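Interferon-activable protein 202 (Mus musculus, PDB 4L5R) binds double-stranded DNA without sequence specificity through its first HIN-200 domain and inhibits activation of the AIM2 inflammasome. Local coordinates at residues 21-26 / 39-44; 47-52 / 78-83. All coordinates share one frame; numbering follows the deposited sequence.

Contacts 1 and 2 are neighbouring seams of one curled sheet in an OB fold of the first HIN-200 domain, their centres about 9 Å apart. Contact 1 (21-26 / 39-44) pairs the antiparallel arms of a hairpin, whereas contact 2 (47-52 / 78-83) pairs parallel strands distant in sequence. Strands 35-43 and 48-53 join them, with Ala-40 O 2.7 Å from Val-51 N. The first is mostly buried and rests on backbone bonds with small or beta-branched residues; the second is partly buried, running from an aromatic-aliphatic core to a lysine and a glutamate. Their nearest atoms lie about 10 Å and about 6 Å from the bound DNA, respectively.

Contact 1. Residues 21-26 / 39-44; sequences VLTATE and HATVAT
Leu-22 and Thr-23 both turn their backbone N-H toward the carbonyl of Thr-41. Leu-22 N lies 2.8 Å from Thr-41 O, and Thr-23 N reaches the same oxygen by a longer bond, from the same face of the carbonyl plane. Thr-23 O accepts from Thr-41 N in return. Packing is tight beside this doubly gripped oxygen: the CD1 methyl of Leu-22 sits 3.9 Å from both Thr-41 CG2 and Ala-43 CB, a short alanine leaving room for the branched leucine. Helix 101-108 covers this side through Ile-103, Ile-104 and Ala-107. Two residues facing one is a classic beta bulge, set here in the hairpin of strands 17-30 and 35-43 within an OB fold. Beyond it the strands come close at Ala-24 and Ala-40, whose CB atoms are 3.9 Å apart; the small alanines suit this close non-hydrogen-bonded pair, whose CA atoms are 4.0 Å apart. Thr-25 N then donates to His-39 O. With chi1 at 70°, Thr-25 OG1 stands between its own N and carbonyl carbon, where it accepts from His-39 N at 3.0 Å and donates to Glu-26 O, while CG2 packs on His-39 CB. His-39, which mediates interaction with TP53BP1 and lies in the region required for homomultimerization, sends its ring onward to Phe-28 and Phe-174, with NE2 bonded to His-192 O. The looser, wetter side is at Thr-23: its OG1 runs alongside the Thr-41 side chain, 3.5 Å from CB, and meets a water at 2.8 Å that gives a weak second bond to His-39 O.

Contact 2. Residues 47-52 / 78-83; sequences KYYRVK and GILEIN. Unlike the reference sequence in segment 47-52: Lys-47 (reference Gln).
Leu-80 lays its CD2 methyl over one face of the Tyr-49 ring, 3.8 Å from the ring centroid, in a CH-pi contact, while Leu-80 CD1 lies 3.5 Å from Tyr-49 CD2. Tyr-49 CG is anti to its carbonyl carbon (chi1 -65°), which swings the ring across the branched leucine end. Were Tyr-49 an alanine, both leucine methyls would probably lose their aromatic cover and a gap would open beside Leu-80. Farther along, Val-51 CG1 meets Ile-82 CD1 at 3.6 Å, aliphatic branches filling the buried interior. Three backbone bonds join these parallel strands of the OB fold: Leu-80 N to Arg-50 O, Lys-52 N to Leu-80 O at 2.8 Å, and Ile-82 N to Lys-52 O. At the polar edge a water links Arg-50 N to Gly-78 O. Lys-52 and Glu-81 extend side by side, NZ 4.4 Å from OE2, too far for a salt bridge; a second water spans them. NZ also bonds His-192 and Ser-175, and OE2 bonds Ser-7. The charges therefore probably steady one another through water, while Lys-52 ties this sheet to the part of the chain that holds the second sheet and Glu-81 ties it to the N-terminal region.

Contact 1. Residues 21-26 / 39-44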
loop_
_atom_site.group_PDB
_atom_site.type_symbol
_atom_site.label_atom_id
_atom_site.label_comp_id
_atom_site.label_asym_id
_atom_site.label_seq_id
_atom_site.Cartn_x
_atom_site.Cartn_y
_atom_site.Cartn_z
ATOM N N VAL A 21 5.206 -8.880 -10.504
ATOM C CA VAL A 21 4.098 -8.030 -10.101
ATOM C C VAL A 21 2.869 -8.862 -9.734
ATOM O O VAL A 21 2.444 -9.738 -10.494
ATOM C CB VAL A 21 3.732 -7.036 -11.204
ATOM C CG1 VAL A 21 2.544 -6.174 -10.759
ATOM C CG2 VAL A 21 4.960 -6.178 -11.559
ATOM N N LEU A 22 2.305 -8.591 -8.563
ATOM C CA LEU A 22 1.103 -9.287 -8.126
ATOM C C LEU A 22 -0.143 -8.423 -8.360
ATOM O O LEU A 22 -1.099 -8.860 -9.002
ATOM C CB LEU A 22 1.213 -9.698 -6.649
ATOM C CG LEU A 22 2.389 -10.598 -6.259
ATOM C CD1 LEU A 22 2.302 -11.031 -4.808
ATOM C CD2 LEU A 22 2.388 -11.799 -7.167
ATOM N N THR A 23 -0.123 -7.197 -7.852
ATOM C CA THR A 23 -1.271 -6.291 -8.008
ATOM C C THR A 23 -0.824 -4.847 -8.168
ATOM O O THR A 23 0.306 -4.493 -7.818
ATOM C CB THR A 23 -2.233 -6.360 -6.792
ATOM O OG1 THR A 23 -1.595 -5.824 -5.620
ATOM C CG2 THR A 23 -2.669 -7.785 -6.526
ATOM N N ALA A 24 -1.720 -4.011 -8.687
ATOM C CA ALA A 24 -1.490 -2.580 -8.724
ATOM C C ALA A 24 -2.827 -1.839 -8.802
ATOM O O ALA A 24 -3.755 -2.281 -9.479
ATOM C CB ALA A 24 -0.600 -2.209 -9.910
ATOM N N THR A 25 -2.913 -0.718 -8.100
ATOM C CA THR A 25 -4.117 0.113 -8.112
ATOM C C THR A 25 -4.083 1.046 -9.304
ATOM O O THR A 25 -3.056 1.159 -9.991
ATOM C CB THR A 25 -4.226 0.955 -6.835
ATOM O OG1 THR A 25 -3.221 1.985 -6.834
ATOM C CG2 THR A 25 -4.101 0.074 -5.568
ATOM N N GLU A 26 -5.204 1.716 -9.567
ATOM C CA GLU A 26 -5.190 2.806 -10.515
ATOM C C GLU A 26 -4.386 3.933 -9.883
ATOM O O GLU A 26 -4.237 3.985 -8.655
ATOM C CB GLU A 26 -6.625 3.282 -10.801
ATOM C CG GLU A 26 -7.370 3.682 -9.547
ATOM C CD GLU A 26 -8.881 3.720 -9.732
ATOM O OE1 GLU A 26 -9.582 2.981 -9.005
ATOM O OE2 GLU A 26 -9.364 4.487 -10.593
ATOM N N HIS A 39 -0.455 2.338 -5.844
ATOM C CA HIS A 39 0.063 1.273 -4.981
ATOM C C HIS A 39 0.253 -0.009 -5.760
ATOM O O HIS A 39 -0.457 -0.264 -6.725
ATOM C CB HIS A 39 -0.919 0.994 -3.840
ATOM C CG HIS A 39 -1.045 2.123 -2.877
ATOM N ND1 HIS A 39 -0.075 2.409 -1.940
ATOM C CD2 HIS A 39 -2.013 3.059 -2.718
ATOM C CE1 HIS A 39 -0.440 3.471 -1.244
ATOM N NE2 HIS A 39 -1.616 3.881 -1.694
ATOM N N ALA A 40 1.178 -0.851 -5.311
ATOM C CA ALA A 40 1.326 -2.134 -5.939
ATOM C C ALA A 40 1.891 -3.113 -4.913
ATOM O O ALA A 40 2.366 -2.703 -3.845
ATOM C CB ALA A 40 2.240 -2.033 -7.180
ATOM N N THR A 41 1.774 -4.398 -5.233
ATOM C CA THR A 41 2.406 -5.486 -4.458
ATOM C C THR A 41 3.210 -6.321 -5.456
ATOM O O THR A 41 2.731 -6.620 -6.559
ATOM C CB THR A 41 1.348 -6.357 -3.779
ATOM O OG1 THR A 41 0.631 -5.565 -2.812
ATOM C CG2 THR A 41 1.998 -7.524 -3.043
ATOM N N VAL A 42 4.435 -6.668 -5.077
ATOM C CA VAL A 42 5.301 -7.479 -5.914
ATOM C C VAL A 42 5.933 -8.546 -5.030
ATOM O O VAL A 42 5.874 -8.450 -3.803
ATOM C CB VAL A 42 6.422 -6.641 -6.531
ATOM C CG1 VAL A 42 5.828 -5.481 -7.364
ATOM C CG2 VAL A 42 7.366 -6.109 -5.437
ATOM N N ALA A 43 6.545 -9.545 -5.656
ATOM C CA ALA A 43 7.136 -10.639 -4.903
ATOM C C ALA A 43 8.462 -11.088 -5.506
ATOM O O ALA A 43 8.645 -11.079 -6.724
ATOM C CB ALA A 43 6.166 -11.823 -4.805
ATOM N N THR A 44 9.391 -11.450 -4.630
ATOM C CA THR A 44 10.603 -12.137 -5.044
ATOM C C THR A 44 10.448 -13.585 -4.610
ATOM O O THR A 44 9.391 -13.982 -4.134
ATOM C CB THR A 44 11.861 -11.520 -4.387
ATOM O OG1 THR A 44 11.822 -11.731 -2.973
ATOM C CG2 THR A 44 11.933 -10.005 -4.672
HETATM O O HOH W 1 -1.820 -3.053 -5.243
#

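Contact 2. Residues 47-52 / 78-83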
loop_
_atom_site.group_PDB
_atom_site.type_symbol
_atom_site.label_atom_id
_atom_site.label_comp_id
_atom_site.label_asym_id
_atom_site.label_seq_id
_atom_site.Cartn_x
_atom_site.Cartn_y
_atom_site.Cartn_z
ATOM N N LYS A 47 10.300 -12.988 -0.495
ATOM C CA LYS A 47 9.492 -11.997 0.214
ATOM C C LYS A 47 8.444 -11.411 -0.717
ATOM O O LYS A 47 8.597 -11.452 -1.939
ATOM C CB LYS A 47 10.393 -10.844 0.674
ATOM C CG LYS A 47 10.951 -10.926 2.075
ATOM C CD LYS A 47 12.035 -9.865 2.253
ATOM C CE LYS A 47 12.279 -9.524 3.716
ATOM N NZ LYS A 47 12.634 -10.720 4.525
ATOM N N TYR A 48 7.381 -10.851 -0.152
ATOM C CA TYR A 48 6.573 -9.908 -0.947
ATOM C C TYR A 48 6.808 -8.512 -0.412
ATOM O O TYR A 48 7.287 -8.356 0.700
ATOM C CB TYR A 48 5.093 -10.262 -0.943
ATOM C CG TYR A 48 4.392 -9.955 0.365
ATOM C CD1 TYR A 48 4.354 -10.895 1.387
ATOM C CD2 TYR A 48 3.778 -8.721 0.580
ATOM C CE1 TYR A 48 3.721 -10.626 2.589
ATOM C CE2 TYR A 48 3.145 -8.446 1.784
ATOM C CZ TYR A 48 3.126 -9.406 2.783
ATOM O OH TYR A 48 2.505 -9.146 3.978
ATOM N N TYR A 49 6.476 -7.487 -1.203
ATOM C CA TYR A 49 6.683 -6.112 -0.784
ATOM C C TYR A 49 5.485 -5.299 -1.219
ATOM O O TYR A 49 4.949 -5.553 -2.285
ATOM C CB TYR A 49 7.855 -5.492 -1.535
ATOM C CG TYR A 49 9.204 -6.089 -1.272
ATOM C CD1 TYR A 49 9.681 -7.129 -2.058
ATOM C CD2 TYR A 49 10.029 -5.574 -0.278
ATOM C CE1 TYR A 49 10.948 -7.667 -1.845
ATOM C CE2 TYR A 49 11.308 -6.118 -0.051
ATOM C CZ TYR A 49 11.750 -7.159 -0.843
ATOM O OH TYR A 49 13.005 -7.705 -0.645
ATOM N N ARG A 50 5.092 -4.331 -0.399
ATOM C CA ARG A 50 4.203 -3.265 -0.841
ATOM C C ARG A 50 5.076 -2.236 -1.531
ATOM O O ARG A 50 6.231 -2.021 -1.146
ATOM C CB ARG A 50 3.483 -2.606 0.346
ATOM C CG ARG A 50 2.820 -3.569 1.307
ATOM C CD ARG A 50 1.629 -4.307 0.714
ATOM N NE ARG A 50 0.995 -5.150 1.736
ATOM C CZ ARG A 50 0.150 -6.145 1.480
ATOM N NH1 ARG A 50 -0.176 -6.428 0.225
ATOM N NH2 ARG A 50 -0.361 -6.864 2.481
ATOM N N VAL A 51 4.510 -1.582 -2.538
ATOM C CA VAL A 51 5.259 -0.677 -3.374
ATOM C C VAL A 51 4.422 0.589 -3.562
ATOM O O VAL A 51 3.192 0.513 -3.722
ATOM C CB VAL A 51 5.520 -1.299 -4.765
ATOM C CG1 VAL A 51 6.457 -0.396 -5.607
ATOM C CG2 VAL A 51 6.068 -2.726 -4.636
ATOM N N LYS A 52 5.082 1.738 -3.486
ATOM C CA LYS A 52 4.456 3.005 -3.859
ATOM C C LYS A 52 5.188 3.528 -5.073
ATOM O O LYS A 52 6.422 3.689 -5.051
ATOM C CB LYS A 52 4.539 4.019 -2.720
ATOM C CG LYS A 52 3.680 3.649 -1.495
ATOM C CD LYS A 52 4.053 4.483 -0.272
ATOM C CE LYS A 52 3.121 4.155 0.908
ATOM N NZ LYS A 52 3.405 5.037 2.067
ATOM N N GLY A 78 10.755 -1.043 4.742
ATOM C CA GLY A 78 10.223 -2.243 4.124
ATOM C C GLY A 78 9.254 -2.016 2.976
ATOM O O GLY A 78 8.866 -2.969 2.291
ATOM N N ILE A 79 8.819 -0.770 2.787
ATOM C CA ILE A 79 7.968 -0.437 1.657
ATOM C C ILE A 79 8.896 0.068 0.549
ATOM O O ILE A 79 9.738 0.922 0.789
ATOM C CB ILE A 79 6.958 0.704 1.980
ATOM C CG1 ILE A 79 6.198 0.438 3.288
ATOM C CG2 ILE A 79 5.997 0.917 0.796
ATOM C CD1 ILE A 79 5.046 -0.506 3.163
ATOM N N LEU A 80 8.750 -0.467 -0.650
ATOM C CA LEU A 80 9.562 -0.014 -1.770
ATOM C C LEU A 80 8.914 1.238 -2.361
ATOM O O LEU A 80 7.702 1.266 -2.569
ATOM C CB LEU A 80 9.632 -1.102 -2.828
ATOM C CG LEU A 80 10.682 -2.198 -2.654
ATOM C CD1 LEU A 80 11.116 -2.369 -1.216
ATOM C CD2 LEU A 80 10.204 -3.505 -3.271
ATOM N N GLU A 81 9.720 2.267 -2.608
ATOM C CA GLU A 81 9.223 3.510 -3.207
ATOM C C GLU A 81 10.006 3.780 -4.475
ATOM O O GLU A 81 11.240 3.684 -4.496
ATOM C CB GLU A 81 9.353 4.667 -2.228
ATOM C CG GLU A 81 8.472 4.468 -0.961
ATOM C CD GLU A 81 8.441 5.668 -0.027
ATOM O OE1 GLU A 81 9.210 6.627 -0.246
ATOM O OE2 GLU A 81 7.628 5.649 0.930
ATOM N N ILE A 82 9.287 4.107 -5.540
ATOM C CA ILE A 82 9.897 4.208 -6.848
ATOM C C ILE A 82 9.495 5.530 -7.483
ATOM O O ILE A 82 8.314 5.773 -7.714
ATOM C CB ILE A 82 9.466 3.044 -7.747
ATOM C CG1 ILE A 82 9.853 1.700 -7.088
ATOM C CG2 ILE A 82 10.072 3.218 -9.182
ATOM C CD1 ILE A 82 9.265 0.490 -7.757
ATOM N N ASN A 83 10.480 6.384 -7.750
ATOM C CA ASN A 83 10.222 7.612 -8.490
ATOM C C ASN A 83 10.962 7.630 -9.820
ATOM O O ASN A 83 11.409 6.590 -10.302
ATOM C CB ASN A 83 10.519 8.867 -7.655
ATOM C CG ASN A 83 11.977 8.993 -7.262
ATOM O OD1 ASN A 83 12.832 8.211 -7.688
ATOM N ND2 ASN A 83 12.274 10.009 -6.459
HETATM O O HOH W 2 6.403 -4.094 2.116
HETATM O O HOH W 3 6.012 4.320 2.690
#